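Local coordinates for pesticidal crystal protein CRY4AA (Bacillus thuringiensis, PDB 2C9K) that kills mosquito larvae by binding midgut epithelial cells and promoting their colloid-osmotic lysis, present here as the functional toxin cut from a longer protoxin, at residues D428-I433 and T456-D461; T471-A476 and K604-P609; I521-A526 and V600-I605. All blocks are in the same frame, centred on the assembly; numbering follows the deposited sequence.

Interaction 1: D428-I433 and T456-D461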
loop_
_atom_site.group_PDB
_atom_site.type_symbol
_atom_site.label_atom_id
_atom_site.label_comp_id
_atom_site.label_asym_id
_atom_site.label_seq_id
_atom_site.Cartn_x
_atom_site.Cartn_y
_atom_site.Cartn_z
ATOM N N ASP A 428 -18.055 -6.480 4.784
ATOM C CA ASP A 428 -17.699 -7.349 3.672
ATOM C C ASP A 428 -17.158 -6.579 2.464
ATOM O O ASP A 428 -17.122 -7.099 1.347
ATOM C CB ASP A 428 -18.923 -8.151 3.244
ATOM C CG ASP A 428 -19.998 -7.273 2.633
ATOM O OD1 ASP A 428 -20.480 -6.345 3.318
ATOM O OD2 ASP A 428 -20.358 -7.497 1.459
ATOM N N ASN A 429 -16.754 -5.332 2.684
ATOM C CA ASN A 429 -16.197 -4.523 1.609
ATOM C C ASN A 429 -15.437 -3.327 2.155
ATOM O O ASN A 429 -15.994 -2.236 2.258
ATOM C CB ASN A 429 -17.296 -4.039 0.671
ATOM C CG ASN A 429 -16.739 -3.362 -0.566
ATOM O OD1 ASN A 429 -15.524 -3.191 -0.694
ATOM N ND2 ASN A 429 -17.620 -2.975 -1.485
ATOM N N TYR A 430 -14.168 -3.538 2.502
ATOM C CA TYR A 430 -13.316 -2.483 3.044
ATOM C C TYR A 430 -11.880 -2.725 2.578
ATOM O O TYR A 430 -11.429 -3.867 2.512
ATOM C CB TYR A 430 -13.391 -2.484 4.575
ATOM C CG TYR A 430 -12.896 -3.764 5.203
ATOM C CD1 TYR A 430 -11.610 -3.853 5.727
ATOM C CD2 TYR A 430 -13.692 -4.910 5.216
ATOM C CE1 TYR A 430 -11.128 -5.056 6.242
ATOM C CE2 TYR A 430 -13.223 -6.110 5.727
ATOM C CZ TYR A 430 -11.942 -6.177 6.234
ATOM O OH TYR A 430 -11.464 -7.371 6.720
ATOM N N SER A 431 -11.162 -1.651 2.261
ATOM C CA SER A 431 -9.792 -1.763 1.767
ATOM C C SER A 431 -8.709 -1.561 2.820
ATOM O O SER A 431 -7.553 -1.952 2.612
ATOM C CB SER A 431 -9.568 -0.755 0.651
ATOM O OG SER A 431 -9.705 0.560 1.158
ATOM N N HIS A 432 -9.065 -0.940 3.941
ATOM C CA HIS A 432 -8.083 -0.706 4.991
ATOM C C HIS A 432 -8.666 -0.967 6.364
ATOM O O HIS A 432 -9.877 -0.922 6.544
ATOM C CB HIS A 432 -7.558 0.735 4.934
ATOM C CG HIS A 432 -6.676 1.023 3.753
ATOM N ND1 HIS A 432 -7.155 1.098 2.463
ATOM C CD2 HIS A 432 -5.350 1.292 3.678
ATOM C CE1 HIS A 432 -6.164 1.403 1.645
ATOM N NE2 HIS A 432 -5.058 1.527 2.357
ATOM N N ILE A 433 -7.791 -1.250 7.325
ATOM C CA ILE A 433 -8.180 -1.502 8.711
ATOM C C ILE A 433 -7.319 -0.627 9.626
ATOM O O ILE A 433 -6.157 -0.343 9.312
ATOM C CB ILE A 433 -7.946 -2.979 9.120
ATOM C CG1 ILE A 433 -6.440 -3.272 9.171
ATOM C CG2 ILE A 433 -8.685 -3.918 8.157
ATOM C CD1 ILE A 433 -6.105 -4.629 9.747
ATOM N N THR A 456 -3.663 0.122 7.538
ATOM C CA THR A 456 -2.905 -0.831 6.744
ATOM C C THR A 456 -3.852 -1.460 5.726
ATOM O O THR A 456 -5.068 -1.473 5.936
ATOM C CB THR A 456 -2.273 -1.921 7.626
ATOM O OG1 THR A 456 -3.263 -2.473 8.502
ATOM C CG2 THR A 456 -1.142 -1.337 8.441
ATOM N N HIS A 457 -3.311 -1.971 4.625
ATOM C CA HIS A 457 -4.159 -2.571 3.597
ATOM C C HIS A 457 -4.787 -3.891 4.052
ATOM O O HIS A 457 -4.086 -4.776 4.552
ATOM C CB HIS A 457 -3.364 -2.810 2.322
ATOM C CG HIS A 457 -4.224 -2.969 1.112
ATOM N ND1 HIS A 457 -4.621 -1.901 0.338
ATOM C CD2 HIS A 457 -4.814 -4.062 0.579
ATOM C CE1 HIS A 457 -5.419 -2.330 -0.623
ATOM N NE2 HIS A 457 -5.553 -3.638 -0.498
ATOM N N SER A 458 -6.097 -4.034 3.857
ATOM C CA SER A 458 -6.797 -5.246 4.280
ATOM C C SER A 458 -6.456 -6.490 3.463
ATOM O O SER A 458 -7.128 -7.515 3.569
ATOM C CB SER A 458 -8.311 -5.022 4.261
ATOM O OG SER A 458 -8.797 -4.903 2.941
ATOM N N SER A 459 -5.416 -6.404 2.646
ATOM C CA SER A 459 -5.002 -7.551 1.850
ATOM C C SER A 459 -3.944 -8.335 2.611
ATOM O O SER A 459 -3.553 -9.421 2.191
ATOM C CB SER A 459 -4.414 -7.107 0.513
ATOM O OG SER A 459 -3.178 -6.435 0.698
ATOM N N VAL A 460 -3.481 -7.773 3.724
ATOM C CA VAL A 460 -2.459 -8.419 4.538
ATOM C C VAL A 460 -3.054 -9.561 5.354
ATOM O O VAL A 460 -4.129 -9.427 5.926
ATOM C CB VAL A 460 -1.790 -7.404 5.482
ATOM C CG1 VAL A 460 -0.637 -8.070 6.238
ATOM C CG2 VAL A 460 -1.299 -6.197 4.678
ATOM N N ASP A 461 -2.345 -10.682 5.412
ATOM C CA ASP A 461 -2.836 -11.853 6.129
ATOM C C ASP A 461 -2.269 -11.988 7.542
ATOM O O ASP A 461 -1.069 -11.819 7.756
ATOM C CB ASP A 461 -2.512 -13.107 5.317
ATOM C CG ASP A 461 -3.214 -14.336 5.842
ATOM O OD1 ASP A 461 -4.135 -14.178 6.668
ATOM O OD2 ASP A 461 -2.857 -15.460 5.421
#
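Ser458 turns toward the carbonyls of Tyr430 and Ser431 at the open end of a hairpin, and the contact is tightest there. The Ser458 N-H points straight at Ser431 O (2.8 Å, 180°), approaching from above the carbonyl plane, while Ser458 OG donates to Tyr430 O at 2.9 Å; one small residue thus grips two successive carbonyls. The same Ser431 O lies over the centre of the His457 ring, 3.7 Å above its plane. The edge of that ring is turned to the face of His432 in a T-shaped pair, with centroids 5.1 Å apart and planes at 69°. His432 is fixed at both nitrogens: ND1 donates in its ring plane to Ser431 OG (2.9 Å), which also bonds Pro410 O, and NE2 meets Arg261 NH2, a set of partners consistent with a ring protonated at ND1. Histidine suits this buried spot because it offers both a flat surface and two polar edges. One residue further on, Ile433 and Thr456 exchange two backbone bonds, and Thr456 OG1 rests 3.3 Å from Ile433 CG1. The looser side is that of Tyr430, whose ring, partly exposed, touches Ser458 CB with CE1. A type I turn from His457 to Val460 carries the chain away. With helix 5-16 touching both histidines and strand 262-267 alongside, the paired strands 432-440 and 450-457 form a three-stranded antiparallel sheet of the beta-prism, the second domain of three-domain Cry toxins.

Interaction 2: T471-A476 and K604-P609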
loop_
_atom_site.group_PDB
_atom_site.type_symbol
_atom_site.label_atom_id
_atom_site.label_comp_id
_atom_site.label_asym_id
_atom_site.label_seq_id
_atom_site.Cartn_x
_atom_site.Cartn_y
_atom_site.Cartn_z
ATOM N N THR A 471 1.997 -19.082 -6.571
ATOM C CA THR A 471 3.120 -18.524 -5.838
ATOM C C THR A 471 2.634 -17.618 -4.727
ATOM O O THR A 471 1.837 -16.706 -4.955
ATOM C CB THR A 471 4.050 -17.721 -6.764
ATOM O OG1 THR A 471 4.698 -18.617 -7.676
ATOM C CG2 THR A 471 5.103 -16.974 -5.955
ATOM N N THR A 472 3.112 -17.882 -3.519
ATOM C CA THR A 472 2.744 -17.078 -2.370
ATOM C C THR A 472 3.867 -16.094 -2.120
ATOM O O THR A 472 5.038 -16.465 -2.067
ATOM C CB THR A 472 2.538 -17.942 -1.126
ATOM O OG1 THR A 472 1.483 -18.873 -1.374
ATOM C CG2 THR A 472 2.162 -17.081 0.068
ATOM N N GLN A 473 3.495 -14.832 -1.976
ATOM C CA GLN A 473 4.451 -13.763 -1.744
ATOM C C GLN A 473 4.262 -13.279 -0.311
ATOM O O GLN A 473 3.214 -12.729 0.018
ATOM C CB GLN A 473 4.162 -12.631 -2.731
ATOM C CG GLN A 473 5.312 -11.687 -3.015
ATOM C CD GLN A 473 5.017 -10.787 -4.202
ATOM O OE1 GLN A 473 4.133 -9.934 -4.147
ATOM N NE2 GLN A 473 5.751 -10.986 -5.291
ATOM N N ILE A 474 5.261 -13.505 0.542
ATOM C CA ILE A 474 5.191 -13.071 1.937
ATOM C C ILE A 474 6.254 -12.026 2.249
ATOM O O ILE A 474 7.441 -12.356 2.388
ATOM C CB ILE A 474 5.395 -14.240 2.925
ATOM C CG1 ILE A 474 4.280 -15.279 2.765
ATOM C CG2 ILE A 474 5.385 -13.706 4.354
ATOM C CD1 ILE A 474 4.360 -16.421 3.758
ATOM N N PRO A 475 5.844 -10.748 2.364
ATOM C CA PRO A 475 6.761 -9.643 2.668
ATOM C C PRO A 475 7.596 -9.978 3.901
ATOM O O PRO A 475 7.085 -10.551 4.857
ATOM C CB PRO A 475 5.814 -8.477 2.921
ATOM C CG PRO A 475 4.675 -8.780 2.031
ATOM C CD PRO A 475 4.463 -10.254 2.226
ATOM N N ALA A 476 8.876 -9.620 3.880
ATOM C CA ALA A 476 9.759 -9.899 5.011
ATOM C C ALA A 476 9.332 -9.171 6.293
ATOM O O ALA A 476 9.663 -9.595 7.397
ATOM C CB ALA A 476 11.188 -9.533 4.656
ATOM N N LYS A 604 10.774 -9.674 -0.300
ATOM C CA LYS A 604 9.743 -10.707 -0.253
ATOM C C LYS A 604 10.294 -12.132 -0.128
ATOM O O LYS A 604 11.354 -12.456 -0.668
ATOM C CB LYS A 604 8.877 -10.652 -1.523
ATOM C CG LYS A 604 8.416 -9.277 -1.990
ATOM C CD LYS A 604 7.206 -8.776 -1.240
ATOM C CE LYS A 604 6.615 -7.525 -1.907
ATOM N NZ LYS A 604 7.546 -6.345 -1.974
ATOM N N ILE A 605 9.555 -12.977 0.584
ATOM C CA ILE A 605 9.911 -14.390 0.751
ATOM C C ILE A 605 8.865 -15.080 -0.106
ATOM O O ILE A 605 7.667 -14.900 0.110
ATOM C CB ILE A 605 9.732 -14.877 2.199
ATOM C CG1 ILE A 605 10.458 -13.949 3.175
ATOM C CG2 ILE A 605 10.241 -16.290 2.315
ATOM C CD1 ILE A 605 11.945 -13.830 2.951
ATOM N N GLU A 606 9.296 -15.858 -1.084
ATOM C CA GLU A 606 8.330 -16.500 -1.960
ATOM C C GLU A 606 8.334 -18.015 -1.924
ATOM O O GLU A 606 9.388 -18.651 -1.815
ATOM C CB GLU A 606 8.537 -15.997 -3.390
ATOM C CG GLU A 606 8.229 -14.519 -3.517
ATOM C CD GLU A 606 8.417 -13.966 -4.915
ATOM O OE1 GLU A 606 7.825 -12.900 -5.203
ATOM O OE2 GLU A 606 9.156 -14.579 -5.713
ATOM N N PHE A 607 7.141 -18.587 -1.987
ATOM C CA PHE A 607 7.007 -20.028 -1.994
ATOM C C PHE A 607 6.471 -20.464 -3.346
ATOM O O PHE A 607 5.388 -20.052 -3.764
ATOM C CB PHE A 607 6.069 -20.493 -0.885
ATOM C CG PHE A 607 6.603 -20.259 0.491
ATOM C CD1 PHE A 607 6.451 -19.020 1.111
ATOM C CD2 PHE A 607 7.276 -21.273 1.167
ATOM C CE1 PHE A 607 6.964 -18.791 2.397
ATOM C CE2 PHE A 607 7.793 -21.063 2.442
ATOM C CZ PHE A 607 7.638 -19.817 3.064
ATOM N N LEU A 608 7.243 -21.289 -4.041
ATOM C CA LEU A 608 6.831 -21.778 -5.347
ATOM C C LEU A 608 6.362 -23.225 -5.257
ATOM O O LEU A 608 7.149 -24.116 -4.942
ATOM C CB LEU A 608 7.994 -21.691 -6.338
ATOM C CG LEU A 608 8.737 -20.364 -6.470
ATOM C CD1 LEU A 608 9.658 -20.420 -7.689
ATOM C CD2 LEU A 608 7.749 -19.230 -6.615
ATOM N N PRO A 609 5.067 -23.475 -5.513
ATOM C CA PRO A 609 4.543 -24.844 -5.455
ATOM C C PRO A 609 5.252 -25.691 -6.511
ATOM O O PRO A 609 5.439 -25.236 -7.642
ATOM C CB PRO A 609 3.066 -24.663 -5.788
ATOM C CG PRO A 609 2.768 -23.300 -5.281
ATOM C CD PRO A 609 3.974 -22.506 -5.715
#
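Gln473 and Glu606 lie side by side, pointing the same way from a non-hydrogen-bonded antiparallel pair, with amide and carboxylate planes only 10° apart. Gln473 is extended, CG anti to the backbone N (chi1 -158°), and this carries NE2 alongside the acid, where it donates almost straight to Glu606 OE1 (2.8 Å, 176°). Lys604 crosses the glutamine at a slant, its CD 3.9 Å from Gln473 CG and 4.1 Å from Pro475 CG, while its NZ reaches past to Thr495 O. Proline fits opposite Lys604 because a non-hydrogen-bonded position needs no N-H toward the strand of Lys604. The other face is largely apolar, with Thr472 its polar member: Ile474 CB lies 4.4 Å from Ile605 CB. Ile474 CD1 reaches slantwise to Phe607 CE1 at 3.8 Å. Ile605 and Phe607 continue this layer onto Leu587 of strand 584-591, across the beta-sandwich of the third domain. At the start of strand 471-475, Thr471 and Leu608 run alongside, CG2 of the threonine 3.5 Å from CD2 of the leucine. Glu606 also receives Tyr251 OH at OE1 and Arg522 at OE2, so the buried carboxylate has three polar partners, which would favour its charged form.

Interaction 3: I521-A526 and V600-I605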
loop_
_atom_site.group_PDB
_atom_site.type_symbol
_atom_site.label_atom_id
_atom_site.label_comp_id
_atom_site.label_asym_id
_atom_site.label_seq_id
_atom_site.Cartn_x
_atom_site.Cartn_y
_atom_site.Cartn_z
ATOM N N ILE A 521 11.678 -22.212 -1.831
ATOM C CA ILE A 521 11.428 -20.896 -1.286
ATOM C C ILE A 521 12.409 -19.970 -2.031
ATOM O O ILE A 521 13.588 -20.280 -2.173
ATOM C CB ILE A 521 11.539 -20.877 0.309
ATOM C CG1 ILE A 521 12.647 -19.948 0.775
ATOM C CG2 ILE A 521 11.689 -22.288 0.858
ATOM C CD1 ILE A 521 12.255 -18.518 0.718
ATOM N N ARG A 522 11.878 -18.868 -2.561
ATOM C CA ARG A 522 12.646 -17.893 -3.347
ATOM C C ARG A 522 12.645 -16.532 -2.664
ATOM O O ARG A 522 11.649 -16.142 -2.072
ATOM C CB ARG A 522 12.012 -17.777 -4.732
ATOM C CG ARG A 522 12.724 -16.871 -5.685
ATOM C CD ARG A 522 12.067 -16.929 -7.044
ATOM N NE ARG A 522 10.857 -16.113 -7.126
ATOM C CZ ARG A 522 10.054 -16.080 -8.189
ATOM N NH1 ARG A 522 10.330 -16.825 -9.249
ATOM N NH2 ARG A 522 8.990 -15.288 -8.208
ATOM N N ILE A 523 13.749 -15.799 -2.761
ATOM C CA ILE A 523 13.864 -14.496 -2.107
ATOM C C ILE A 523 14.068 -13.303 -3.052
ATOM O O ILE A 523 14.870 -13.374 -3.987
ATOM C CB ILE A 523 15.034 -14.533 -1.085
ATOM C CG1 ILE A 523 14.592 -15.268 0.172
ATOM C CG2 ILE A 523 15.494 -13.139 -0.730
ATOM C CD1 ILE A 523 15.727 -15.479 1.126
ATOM N N ARG A 524 13.334 -12.214 -2.806
ATOM C CA ARG A 524 13.454 -10.988 -3.604
ATOM C C ARG A 524 14.192 -10.011 -2.698
ATOM O O ARG A 524 13.620 -9.486 -1.745
ATOM C CB ARG A 524 12.072 -10.423 -3.971
ATOM C CG ARG A 524 12.117 -9.228 -4.938
ATOM C CD ARG A 524 10.743 -8.907 -5.531
ATOM N NE ARG A 524 10.784 -7.969 -6.661
ATOM C CZ ARG A 524 10.786 -6.637 -6.559
ATOM N NH1 ARG A 524 10.752 -6.049 -5.372
ATOM N NH2 ARG A 524 10.807 -5.887 -7.652
ATOM N N TYR A 525 15.462 -9.771 -3.003
ATOM C CA TYR A 525 16.298 -8.907 -2.178
ATOM C C TYR A 525 17.094 -7.910 -2.998
ATOM O O TYR A 525 17.093 -7.947 -4.225
ATOM C CB TYR A 525 17.305 -9.766 -1.425
ATOM C CG TYR A 525 18.380 -10.278 -2.365
ATOM C CD1 TYR A 525 19.690 -9.793 -2.302
ATOM C CD2 TYR A 525 18.061 -11.171 -3.389
ATOM C CE1 TYR A 525 20.646 -10.179 -3.238
ATOM C CE2 TYR A 525 19.013 -11.560 -4.329
ATOM C CZ TYR A 525 20.297 -11.059 -4.248
ATOM O OH TYR A 525 21.221 -11.434 -5.190
ATOM N N ALA A 526 17.805 -7.047 -2.283
ATOM C CA ALA A 526 18.676 -6.031 -2.864
ATOM C C ALA A 526 19.988 -6.192 -2.099
ATOM O O ALA A 526 19.994 -6.647 -0.951
ATOM C CB ALA A 526 18.101 -4.639 -2.643
ATOM N N VAL A 600 22.349 -5.911 2.761
ATOM C CA VAL A 600 21.377 -6.783 2.109
ATOM C C VAL A 600 19.980 -6.344 2.538
ATOM O O VAL A 600 19.688 -6.243 3.731
ATOM C CB VAL A 600 21.586 -8.266 2.507
ATOM C CG1 VAL A 600 20.499 -9.138 1.881
ATOM C CG2 VAL A 600 22.957 -8.734 2.050
ATOM N N LEU A 601 19.123 -6.059 1.566
ATOM C CA LEU A 601 17.767 -5.642 1.880
ATOM C C LEU A 601 16.778 -6.727 1.466
ATOM O O LEU A 601 16.624 -7.027 0.285
ATOM C CB LEU A 601 17.446 -4.321 1.183
ATOM C CG LEU A 601 18.343 -3.146 1.589
ATOM C CD1 LEU A 601 17.943 -1.907 0.812
ATOM C CD2 LEU A 601 18.230 -2.889 3.085
ATOM N N ILE A 602 16.125 -7.330 2.453
ATOM C CA ILE A 602 15.158 -8.385 2.189
ATOM C C ILE A 602 13.771 -7.819 1.951
ATOM O O ILE A 602 13.201 -7.163 2.823
ATOM C CB ILE A 602 15.055 -9.370 3.363
ATOM C CG1 ILE A 602 16.366 -10.136 3.531
ATOM C CG2 ILE A 602 13.916 -10.328 3.115
ATOM C CD1 ILE A 602 16.677 -11.063 2.393
ATOM N N ASP A 603 13.220 -8.105 0.776
ATOM C CA ASP A 603 11.895 -7.628 0.410
ATOM C C ASP A 603 10.789 -8.674 0.576
ATOM O O ASP A 603 9.969 -8.581 1.495
ATOM C CB ASP A 603 11.931 -7.116 -1.031
ATOM C CG ASP A 603 10.568 -6.736 -1.550
ATOM O OD1 ASP A 603 9.776 -6.156 -0.771
ATOM O OD2 ASP A 603 10.301 -7.009 -2.741
ATOM N N LYS A 604 10.774 -9.674 -0.300
ATOM C CA LYS A 604 9.743 -10.707 -0.253
ATOM C C LYS A 604 10.294 -12.132 -0.128
ATOM O O LYS A 604 11.354 -12.456 -0.668
ATOM C CB LYS A 604 8.877 -10.652 -1.523
ATOM C CG LYS A 604 8.416 -9.277 -1.990
ATOM C CD LYS A 604 7.206 -8.776 -1.240
ATOM C CE LYS A 604 6.615 -7.525 -1.907
ATOM N NZ LYS A 604 7.546 -6.345 -1.974
ATOM N N ILE A 605 9.555 -12.977 0.584
ATOM C CA ILE A 605 9.911 -14.390 0.751
ATOM C C ILE A 605 8.865 -15.080 -0.106
ATOM O O ILE A 605 7.667 -14.900 0.110
ATOM C CB ILE A 605 9.732 -14.877 2.199
ATOM C CG1 ILE A 605 10.458 -13.949 3.175
ATOM C CG2 ILE A 605 10.241 -16.290 2.315
ATOM C CD1 ILE A 605 11.945 -13.830 2.951
#
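The Arg524 guanidinium meets Asp603 at its edge: NH1 donates within its own plane to Asp603 OD2 (2.8 Å), a salt bridge that reaches the carboxylate from above, with the two planes 69° apart. The Tyr525 ring has Ile523 O at its edge, Val600 CG1 comes to its CD1 obliquely at 4.3 Å, and its hydroxyl bonds Asn552 N. Between these aromatic and charged residues the antiparallel register slips by one at a classic beta bulge, in which Asp603 and Lys604 both face Arg524. The bulge turns Asp603 toward the neighbouring strand, and its chi1 of 174° swings the carboxylate away from its own N and beside the extended arginine. Its other oxygen, OD1, takes Lys604 NZ on the syn lone pair, so one acid, suitably short, joins two long basic chains. The face opposite Arg524 is mainly of branched aliphatic residues, as befits a sandwich interior, with Tyr525 among them: Ile602 CD1 touches both Ile523 CG2 (3.9 Å) and Tyr525 CB (4.1 Å), and Ile521 and Ile605 lie side by side, CD1 of the first against CG2 of the second. Phe589 of strand 584-591 covers Ile523 and Ile605. At the bulge itself, Arg524 O accepts two backbone N-H groups, from Asp603 N at 2.9 Å and Lys604 N at 3.2 Å.

Overall arrangement
All three contacts are buried antiparallel strand pairings, but they serve two domains. Interaction 1 closes one end of a beta-prism hairpin and lies nearest the chain's centre, touching the N-terminal helical domain; its chemistry is that of serines, histidines and backbone carbonyls. Interactions 1 and 2 each have two partly exposed touching residues, whereas all those of interaction 3 are buried. Interactions 2 and 3, centred 9 Å apart, hold opposite edges of strand 600-609 in the third-domain sandwich and share Lys604 and Ile605. Each has a largely apolar face toward strand 584-591 and a charged face, and Ala476 N probably bonds Asp603 O (2.8 Å) between them. Interaction 1 stands about 7 Å from interaction 2 at their nearest atoms.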